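Local coordinates for protein BamaA.19900.a (Balamuthia mandrillaris, PDB 6VZZ) that binds glucose and, as a glucokinase of the actin-like ATPase clan, probably phosphorylates it at the expense of ATP, at residues H118-A121 and T122-R125. Residues are numbered along the deposited sequence; the frame is centred on the assembly and turned at random.
Sequences HGDA and THRR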
ATOM      1  N   HIS A 118      26.564  -3.859  -0.161  1.00 55.38           N
ATOM      2  CA  HIS A 118      27.151  -5.186  -0.116  1.00 59.39           C
ATOM      3  C   HIS A 118      27.976  -5.349   1.150  1.00 60.64           C
ATOM      4  O   HIS A 118      28.647  -4.408   1.591  1.00 63.05           O
ATOM      5  CB  HIS A 118      28.018  -5.433  -1.355  1.00 61.78           C
ATOM      6  CG  HIS A 118      27.297  -5.195  -2.648  1.00 68.45           C
ATOM      7  ND1 HIS A 118      27.537  -4.093  -3.443  1.00 67.27           N
ATOM      8  CD2 HIS A 118      26.328  -5.908  -3.273  1.00 67.04           C
ATOM      9  CE1 HIS A 118      26.757  -4.146  -4.509  1.00 68.91           C
ATOM     10  NE2 HIS A 118      26.013  -5.236  -4.430  1.00 69.81           N
ATOM     11  N   GLY A 119      27.911  -6.544   1.738  1.00 64.10           N
ATOM     12  CA  GLY A 119      28.700  -6.841   2.917  1.00 59.83           C
ATOM     13  C   GLY A 119      27.873  -7.154   4.147  1.00 62.36           C
ATOM     14  O   GLY A 119      26.666  -7.406   4.059  1.00 63.88           O
ATOM     15  N   ASP A 120      28.521  -7.140   5.308  1.00 63.11           N
ATOM     16  CA  ASP A 120      27.847  -7.426   6.562  1.00 63.50           C
ATOM     17  C   ASP A 120      27.052  -6.201   7.012  1.00 62.89           C
ATOM     18  O   ASP A 120      27.034  -5.160   6.348  1.00 60.49           O
ATOM     19  CB  ASP A 120      28.861  -7.877   7.619  1.00 59.42           C
ATOM     20  CG  ASP A 120      29.737  -6.735   8.135  1.00 64.50           C
ATOM     21  OD1 ASP A 120      29.935  -5.724   7.423  1.00 60.50           O
ATOM     22  OD2 ASP A 120      30.234  -6.855   9.276  1.00 70.30           O
ATOM     23  N   ALA A 121      26.408  -6.324   8.175  1.00 64.39           N
ATOM     24  CA  ALA A 121      25.491  -5.289   8.643  1.00 60.92           C
ATOM     25  C   ALA A 121      26.198  -3.954   8.832  1.00 57.62           C
ATOM     26  O   ALA A 121      25.613  -2.895   8.571  1.00 57.16           O
ATOM     27  CB  ALA A 121      24.829  -5.726   9.946  1.00 61.22           C
ATOM     28  N   THR A 122      27.448  -3.976   9.296  1.00 58.41           N
ATOM     29  CA  THR A 122      28.180  -2.725   9.481  1.00 58.90           C
ATOM     30  C   THR A 122      28.346  -1.980   8.163  1.00 56.56           C
ATOM     31  O   THR A 122      28.295  -0.744   8.125  1.00 56.60           O
ATOM     32  CB  THR A 122      29.550  -2.995  10.099  1.00 62.36           C
ATOM     33  OG1 THR A 122      29.402  -3.869  11.223  1.00 64.08           O
ATOM     34  CG2 THR A 122      30.201  -1.688  10.547  1.00 60.65           C
ATOM     35  N   HIS A 123      28.537  -2.715   7.069  1.00 57.41           N
ATOM     36  CA  HIS A 123      28.780  -2.093   5.778  1.00 55.65           C
ATOM     37  C   HIS A 123      27.499  -1.699   5.063  1.00 51.86           C
ATOM     38  O   HIS A 123      27.565  -1.024   4.032  1.00 47.36           O
ATOM     39  CB  HIS A 123      29.624  -3.029   4.911  1.00 58.19           C
ATOM     40  CG  HIS A 123      31.040  -3.166   5.392  1.00 63.22           C
ATOM     41  ND1 HIS A 123      32.129  -3.033   4.558  1.00 63.27           N
ATOM     42  CD2 HIS A 123      31.542  -3.394   6.630  1.00 61.38           C
ATOM     43  CE1 HIS A 123      33.240  -3.187   5.257  1.00 64.68           C
ATOM     44  NE2 HIS A 123      32.911  -3.409   6.517  1.00 64.85           N
ATOM     45  N   ARG A 124      26.341  -2.093   5.591  1.00 51.48           N
ATOM     46  CA  ARG A 124      25.060  -1.684   5.046  1.00 49.00           C
ATOM     47  C   ARG A 124      24.354  -0.641   5.893  1.00 47.21           C
ATOM     48  O   ARG A 124      23.431   0.009   5.399  1.00 48.19           O
ATOM     49  CB  ARG A 124      24.140  -2.903   4.880  1.00 52.50           C
ATOM     50  CG  ARG A 124      24.599  -3.872   3.806  1.00 56.04           C
ATOM     51  CD  ARG A 124      23.612  -5.025   3.611  1.00 61.47           C
ATOM     52  NE  ARG A 124      23.793  -6.056   4.630  1.00 65.24           N
ATOM     53  CZ  ARG A 124      22.936  -6.300   5.619  1.00 65.59           C
ATOM     54  NH1 ARG A 124      21.809  -5.603   5.726  1.00 61.59           N
ATOM     55  NH2 ARG A 124      23.204  -7.255   6.500  1.00 69.13           N
ATOM     56  N   ARG A 125      24.775  -0.450   7.140  1.00 48.45           N
ATOM     57  CA  ARG A 125      24.118   0.452   8.072  1.00 46.27           C
ATOM     58  C   ARG A 125      24.977   1.683   8.334  1.00 46.44           C
ATOM     59  O   ARG A 125      26.206   1.609   8.366  1.00 48.49           O
ATOM     60  CB  ARG A 125      23.804  -0.271   9.383  1.00 49.21           C
ATOM     61  CG  ARG A 125      22.799  -1.395   9.177  1.00 55.34           C
ATOM     62  CD  ARG A 125      22.479  -2.177  10.433  1.00 59.57           C
ATOM     63  NE  ARG A 125      21.346  -3.063  10.184  1.00 61.51           N
ATOM     64  CZ  ARG A 125      21.006  -4.081  10.965  1.00 71.88           C
ATOM     65  NH1 ARG A 125      21.722  -4.349  12.052  1.00 70.70           N
ATOM     66  NH2 ARG A 125      19.956  -4.840  10.656  1.00 75.84           N
TER
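An N-capped single turn of helix, residues 121-124, brings Asp120 against His123 and Arg124 against Gly119. Asp120 is the N-cap. Its OD1 accepts a weak capping bond from His123 N at 3.3 Å. The carboxylate reaches that amide because CG sits between the backbone N and the carbonyl carbon (chi1 73°). Its plane is turned 61° from the His123 imidazole. The ring's polar end is held by Asp71, through ND1. Asp120 O takes weak bonds from His123 N and Arg124 N. Ala121 O accepts from Arg124 N at 3.2 Å and, weakly, from Arg125 N.

The Arg124 chain bends at chi3 and folds back over the turn. Its NE donates to Gly119 O at 3.2 Å, nearly straight at 163°. The oxygen lies at the guanidinium edge, in its plane, while the nitrogen stands above the carbonyl plane. One guanidinium face rests on Ala121 CA, 3.7 Å from Arg124 NH2. Arg125 runs extended, with a guanidinium face over Ala121 CB, and its NE forms a salt bridge with Asp113.

The turn lies at the surface and links strand 111-114 to its antiparallel neighbour 125-127. Thr122 and His123 pack on Arg73 of helix 72-90.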